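Local coordinates for DNR protein (Pseudomonas aeruginosa, PDB 2Z69), which is a transcriptional regulator of dissimilative nitrate respiration that responds to nitric oxide and probably binds DNA, represented here by its sensor domain, at residues A53-Y67 against T102-N116. Numbering follows the deposited sequence.
Sequences AHAFYYLISGCVKIY and TAQAVVPSQLFRFSN
F56 and F114 exchange a pair of backbone hydrogen bonds, and Y58 and F112 repeat the pattern, zipping strand 55-59 antiparallel to 109-115. The carbonyl O of Q110 takes two donors, I60 N at 2.9 Å and S61 N at 3.2 Å: a classic beta bulge, where the chain turns its corner. Past it, S109 OG spans the turn, donating to V107 O (2.7 Å) and accepting from C63 N. G62, with phi at 108°, brings its CA to 3.5 Å from S109 OG. A second ladder follows, K65 with Q104 and Y67 with T102.

I60 CD1 sits over the F112 ring, 3.8 Å from its centroid. F56 CG lies between its backbone N and carbonyl carbon (chi1 67°), laying a ring face against F114 CB; the F114 ring edge meets Y58 CB. On the other side of this sheet, L59 CD1 presses on L111 CD2, and R113 runs beside Y57 before reaching its salt-bridge partner D36. Two segments paired along both ladders thus pass from one sheet into the other, as in the cyclic nucleotide-binding jelly roll: V64 and L111 pack on F87, while F56 and F112 meet Y119 and H10 of the helices.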
loop_
_atom_site.group_PDB
_atom_site.type_symbol
_atom_site.label_atom_id
_atom_site.label_comp_id
_atom_site.label_asym_id
_atom_site.label_seq_id
_atom_site.Cartn_x
_atom_site.Cartn_y
_atom_site.Cartn_z
ATOM N N ALA B 53 -3.989 18.046 -6.268
ATOM C CA ALA B 53 -2.733 17.538 -5.698
ATOM C C ALA B 53 -2.004 16.746 -6.753
ATOM O O ALA B 53 -2.341 15.586 -6.982
ATOM C CB ALA B 53 -2.998 16.666 -4.485
ATOM N N HIS B 54 -1.033 17.365 -7.409
ATOM C CA HIS B 54 -0.239 16.687 -8.453
ATOM C C HIS B 54 1.238 16.480 -8.086
ATOM O O HIS B 54 1.966 15.869 -8.841
ATOM C CB HIS B 54 -0.287 17.479 -9.779
ATOM C CG HIS B 54 -1.652 17.595 -10.371
ATOM N ND1 HIS B 54 -2.501 16.521 -10.490
ATOM C CD2 HIS B 54 -2.303 18.653 -10.909
ATOM C CE1 HIS B 54 -3.626 16.912 -11.063
ATOM N NE2 HIS B 54 -3.529 18.200 -11.331
ATOM N N ALA B 55 1.687 16.983 -6.944
ATOM C CA ALA B 55 3.115 16.949 -6.642
ATOM C C ALA B 55 3.379 16.737 -5.164
ATOM O O ALA B 55 2.538 17.074 -4.342
ATOM C CB ALA B 55 3.762 18.232 -7.096
ATOM N N PHE B 56 4.521 16.143 -4.828
ATOM C CA PHE B 56 5.019 16.193 -3.454
ATOM C C PHE B 56 6.355 16.951 -3.441
ATOM O O PHE B 56 6.879 17.277 -4.509
ATOM C CB PHE B 56 5.169 14.796 -2.858
ATOM C CG PHE B 56 6.224 13.970 -3.504
ATOM C CD1 PHE B 56 6.002 13.378 -4.759
ATOM C CD2 PHE B 56 7.430 13.722 -2.846
ATOM C CE1 PHE B 56 6.974 12.592 -5.360
ATOM C CE2 PHE B 56 8.423 12.940 -3.444
ATOM C CZ PHE B 56 8.191 12.360 -4.691
ATOM N N TYR B 57 6.878 17.205 -2.239
ATOM C CA TYR B 57 7.949 18.161 -2.022
ATOM C C TYR B 57 9.105 17.570 -1.204
ATOM O O TYR B 57 8.902 16.786 -0.289
ATOM C CB TYR B 57 7.407 19.401 -1.323
ATOM C CG TYR B 57 6.450 20.138 -2.217
ATOM C CD1 TYR B 57 5.122 19.719 -2.360
ATOM C CD2 TYR B 57 6.902 21.206 -2.989
ATOM C CE1 TYR B 57 4.254 20.390 -3.257
ATOM C CE2 TYR B 57 6.068 21.844 -3.878
ATOM C CZ TYR B 57 4.748 21.457 -3.986
ATOM O OH TYR B 57 3.945 22.156 -4.887
ATOM N N TYR B 58 10.325 17.925 -1.595
ATOM C CA TYR B 58 11.470 17.752 -0.719
ATOM C C TYR B 58 11.896 19.136 -0.229
ATOM O O TYR B 58 12.076 20.065 -1.035
ATOM C CB TYR B 58 12.589 17.084 -1.482
ATOM C CG TYR B 58 13.858 16.910 -0.701
ATOM C CD1 TYR B 58 14.871 17.856 -0.808
ATOM C CD2 TYR B 58 14.039 15.820 0.140
ATOM C CE1 TYR B 58 16.047 17.738 -0.122
ATOM C CE2 TYR B 58 15.256 15.667 0.850
ATOM C CZ TYR B 58 16.240 16.649 0.699
ATOM O OH TYR B 58 17.411 16.596 1.356
ATOM N N LEU B 59 12.052 19.277 1.082
ATOM C CA LEU B 59 12.430 20.568 1.675
ATOM C C LEU B 59 13.959 20.676 1.750
ATOM O O LEU B 59 14.617 20.055 2.597
ATOM C CB LEU B 59 11.768 20.722 3.077
ATOM C CG LEU B 59 11.838 22.039 3.841
ATOM C CD1 LEU B 59 11.414 23.215 2.997
ATOM C CD2 LEU B 59 11.001 21.942 5.124
ATOM N N ILE B 60 14.535 21.468 0.849
ATOM C CA ILE B 60 15.991 21.615 0.815
ATOM C C ILE B 60 16.407 22.398 2.064
ATOM O O ILE B 60 17.222 21.934 2.838
ATOM C CB ILE B 60 16.493 22.313 -0.473
ATOM C CG1 ILE B 60 16.049 21.538 -1.730
ATOM C CG2 ILE B 60 18.018 22.521 -0.430
ATOM C CD1 ILE B 60 15.753 22.485 -2.906
ATOM N N SER B 61 15.782 23.560 2.282
ATOM C CA SER B 61 16.188 24.429 3.392
ATOM C C SER B 61 14.930 25.077 3.894
ATOM O O SER B 61 13.996 25.330 3.112
ATOM C CB SER B 61 17.185 25.499 2.911
ATOM O OG SER B 61 16.565 26.399 1.986
ATOM N N GLY B 62 14.886 25.349 5.192
ATOM C CA GLY B 62 13.735 26.045 5.751
ATOM C C GLY B 62 12.870 25.120 6.578
ATOM O O GLY B 62 13.379 24.137 7.129
ATOM N N CYS B 63 11.561 25.421 6.626
ATOM C CA CYS B 63 10.625 24.774 7.564
ATOM C C CYS B 63 9.173 25.055 7.155
ATOM O O CYS B 63 8.800 26.191 6.906
ATOM C CB CYS B 63 10.904 25.247 8.992
ATOM S SG CYS B 63 9.839 24.545 10.307
ATOM N N VAL B 64 8.358 24.005 7.067
ATOM C CA VAL B 64 6.981 24.119 6.490
ATOM C C VAL B 64 5.991 23.544 7.514
ATOM O O VAL B 64 6.270 22.505 8.112
ATOM C CB VAL B 64 6.906 23.344 5.168
ATOM C CG1 VAL B 64 5.478 22.932 4.814
ATOM C CG2 VAL B 64 7.563 24.180 4.024
ATOM N N LYS B 65 4.891 24.247 7.790
ATOM C CA LYS B 65 3.856 23.685 8.645
ATOM C C LYS B 65 2.649 23.239 7.811
ATOM O O LYS B 65 2.301 23.866 6.777
ATOM C CB LYS B 65 3.431 24.655 9.757
ATOM C CG LYS B 65 2.654 25.893 9.287
ATOM C CD LYS B 65 1.937 26.555 10.460
ATOM C CE LYS B 65 1.291 27.865 9.987
ATOM N NZ LYS B 65 0.530 28.646 11.049
ATOM N N ILE B 66 1.999 22.162 8.247
ATOM C CA ILE B 66 0.878 21.601 7.477
ATOM C C ILE B 66 -0.370 21.507 8.369
ATOM O O ILE B 66 -0.317 20.917 9.426
ATOM C CB ILE B 66 1.275 20.194 6.851
ATOM C CG1 ILE B 66 2.552 20.357 5.992
ATOM C CG2 ILE B 66 0.096 19.568 6.077
ATOM C CD1 ILE B 66 2.894 19.195 5.181
ATOM N N TYR B 67 -1.483 22.091 7.931
ATOM C CA TYR B 67 -2.686 22.261 8.762
ATOM C C TYR B 67 -3.972 22.294 7.935
ATOM O O TYR B 67 -3.929 22.634 6.754
ATOM C CB TYR B 67 -2.612 23.579 9.568
ATOM C CG TYR B 67 -2.568 24.857 8.715
ATOM C CD1 TYR B 67 -1.372 25.326 8.224
ATOM C CD2 TYR B 67 -3.736 25.591 8.420
ATOM C CE1 TYR B 67 -1.299 26.478 7.449
ATOM C CE2 TYR B 67 -3.670 26.767 7.645
ATOM C CZ TYR B 67 -2.428 27.192 7.173
ATOM O OH TYR B 67 -2.279 28.330 6.415
ATOM N N THR B 102 -3.222 22.492 3.964
ATOM C CA THR B 102 -2.422 23.609 3.432
ATOM C C THR B 102 -1.036 23.459 4.011
ATOM O O THR B 102 -0.894 23.036 5.144
ATOM C CB THR B 102 -3.025 24.949 3.959
ATOM O OG1 THR B 102 -4.364 25.094 3.464
ATOM C CG2 THR B 102 -2.218 26.151 3.602
ATOM N N ALA B 103 -0.021 23.826 3.239
ATOM C CA ALA B 103 1.385 23.766 3.683
ATOM C C ALA B 103 1.911 25.177 3.511
ATOM O O ALA B 103 1.772 25.756 2.425
ATOM C CB ALA B 103 2.171 22.812 2.824
ATOM N N GLN B 104 2.491 25.729 4.579
ATOM C CA GLN B 104 2.931 27.126 4.611
ATOM C C GLN B 104 4.338 27.194 5.154
ATOM O O GLN B 104 4.639 26.568 6.163
ATOM C CB GLN B 104 2.008 27.972 5.517
ATOM C CG GLN B 104 2.269 29.508 5.459
ATOM C CD GLN B 104 1.263 30.321 6.296
ATOM O OE1 GLN B 104 0.940 31.470 5.988
ATOM N NE2 GLN B 104 0.760 29.718 7.313
ATOM N N ALA B 105 5.196 27.978 4.524
ATOM C CA ALA B 105 6.556 28.150 5.011
ATOM C C ALA B 105 6.503 29.007 6.269
ATOM O O ALA B 105 5.823 30.035 6.298
ATOM C CB ALA B 105 7.413 28.816 3.949
ATOM N N VAL B 106 7.172 28.570 7.323
ATOM C CA VAL B 106 7.264 29.382 8.530
ATOM C C VAL B 106 8.583 30.201 8.593
ATOM O O VAL B 106 8.708 31.052 9.450
ATOM C CB VAL B 106 7.088 28.569 9.808
ATOM C CG1 VAL B 106 5.914 27.583 9.678
ATOM C CG2 VAL B 106 8.323 27.850 10.112
ATOM N N VAL B 107 9.530 29.932 7.686
ATOM C CA VAL B 107 10.743 30.765 7.441
ATOM C C VAL B 107 11.021 30.730 5.919
ATOM O O VAL B 107 10.428 29.911 5.227
ATOM C CB VAL B 107 11.995 30.237 8.186
ATOM C CG1 VAL B 107 11.811 30.306 9.706
ATOM C CG2 VAL B 107 12.310 28.832 7.763
ATOM N N PRO B 108 11.909 31.619 5.398
ATOM C CA PRO B 108 12.290 31.510 3.986
ATOM C C PRO B 108 12.751 30.089 3.691
ATOM O O PRO B 108 13.599 29.564 4.425
ATOM C CB PRO B 108 13.469 32.467 3.858
ATOM C CG PRO B 108 13.172 33.554 4.904
ATOM C CD PRO B 108 12.616 32.733 6.075
ATOM N N SER B 109 12.193 29.478 2.644
ATOM C CA SER B 109 12.423 28.054 2.394
ATOM C C SER B 109 12.694 27.810 0.912
ATOM O O SER B 109 12.309 28.617 0.047
ATOM C CB SER B 109 11.173 27.236 2.859
ATOM O OG SER B 109 10.914 27.446 4.257
ATOM N N GLN B 110 13.338 26.686 0.615
ATOM C CA GLN B 110 13.555 26.291 -0.754
ATOM C C GLN B 110 13.207 24.817 -0.888
ATOM O O GLN B 110 13.564 24.010 -0.033
ATOM C CB GLN B 110 15.016 26.560 -1.197
ATOM C CG GLN B 110 15.189 26.385 -2.689
ATOM C CD GLN B 110 16.546 26.825 -3.205
ATOM O OE1 GLN B 110 17.562 26.293 -2.795
ATOM N NE2 GLN B 110 16.560 27.792 -4.121
ATOM N N LEU B 111 12.530 24.468 -1.979
ATOM C CA LEU B 111 12.060 23.092 -2.176
ATOM C C LEU B 111 12.294 22.586 -3.572
ATOM O O LEU B 111 12.512 23.387 -4.482
ATOM C CB LEU B 111 10.559 22.956 -1.858
ATOM C CG LEU B 111 10.116 23.638 -0.563
ATOM C CD1 LEU B 111 9.268 24.856 -0.964
ATOM C CD2 LEU B 111 9.287 22.727 0.275
ATOM N N PHE B 112 12.253 21.252 -3.714
ATOM C CA PHE B 112 12.072 20.569 -4.980
ATOM C C PHE B 112 10.632 20.124 -5.024
ATOM O O PHE B 112 10.164 19.526 -4.066
ATOM C CB PHE B 112 12.945 19.319 -5.026
ATOM C CG PHE B 112 14.390 19.591 -5.298
ATOM C CD1 PHE B 112 15.372 18.946 -4.556
ATOM C CD2 PHE B 112 14.773 20.471 -6.314
ATOM C CE1 PHE B 112 16.731 19.161 -4.804
ATOM C CE2 PHE B 112 16.135 20.698 -6.586
ATOM C CZ PHE B 112 17.120 20.033 -5.829
ATOM N N ARG B 113 9.918 20.424 -6.103
ATOM C CA ARG B 113 8.552 19.931 -6.305
ATOM C C ARG B 113 8.625 18.784 -7.284
ATOM O O ARG B 113 8.977 18.997 -8.451
ATOM C CB ARG B 113 7.674 21.006 -6.931
ATOM C CG ARG B 113 6.399 20.477 -7.579
ATOM C CD ARG B 113 5.327 21.585 -7.835
ATOM N NE ARG B 113 5.894 22.651 -8.633
ATOM C CZ ARG B 113 5.933 23.938 -8.309
ATOM N NH1 ARG B 113 5.388 24.404 -7.186
ATOM N NH2 ARG B 113 6.508 24.771 -9.152
ATOM N N PHE B 114 8.300 17.576 -6.841
ATOM C CA PHE B 114 8.314 16.420 -7.731
ATOM C C PHE B 114 6.904 16.076 -8.175
ATOM O O PHE B 114 5.993 16.050 -7.365
ATOM C CB PHE B 114 8.896 15.232 -7.006
ATOM C CG PHE B 114 10.311 15.412 -6.583
ATOM C CD1 PHE B 114 10.625 15.713 -5.271
ATOM C CD2 PHE B 114 11.337 15.258 -7.480
ATOM C CE1 PHE B 114 11.931 15.845 -4.870
ATOM C CE2 PHE B 114 12.647 15.403 -7.074
ATOM C CZ PHE B 114 12.934 15.699 -5.766
ATOM N N SER B 115 6.719 15.814 -9.461
ATOM C CA SER B 115 5.452 15.343 -9.995
ATOM C C SER B 115 5.100 13.949 -9.466
ATOM O O SER B 115 5.950 13.033 -9.473
ATOM C CB SER B 115 5.569 15.279 -11.525
ATOM O OG SER B 115 4.464 14.637 -12.100
ATOM N N ASN B 116 3.855 13.795 -9.010
ATOM C CA ASN B 116 3.312 12.491 -8.651
ATOM C C ASN B 116 3.487 11.560 -9.828
ATOM O O ASN B 116 4.060 10.478 -9.687
ATOM C CB ASN B 116 1.835 12.591 -8.207
ATOM C CG ASN B 116 1.677 13.259 -6.837
ATOM O OD1 ASN B 116 2.652 13.573 -6.185
ATOM N ND2 ASN B 116 0.448 13.472 -6.408
HETATM O O HOH W 1 18.332 26.581 -0.114
HETATM O O HOH W 2 15.874 28.895 2.768
HETATM O O HOH W 3 -6.129 24.277 5.289
#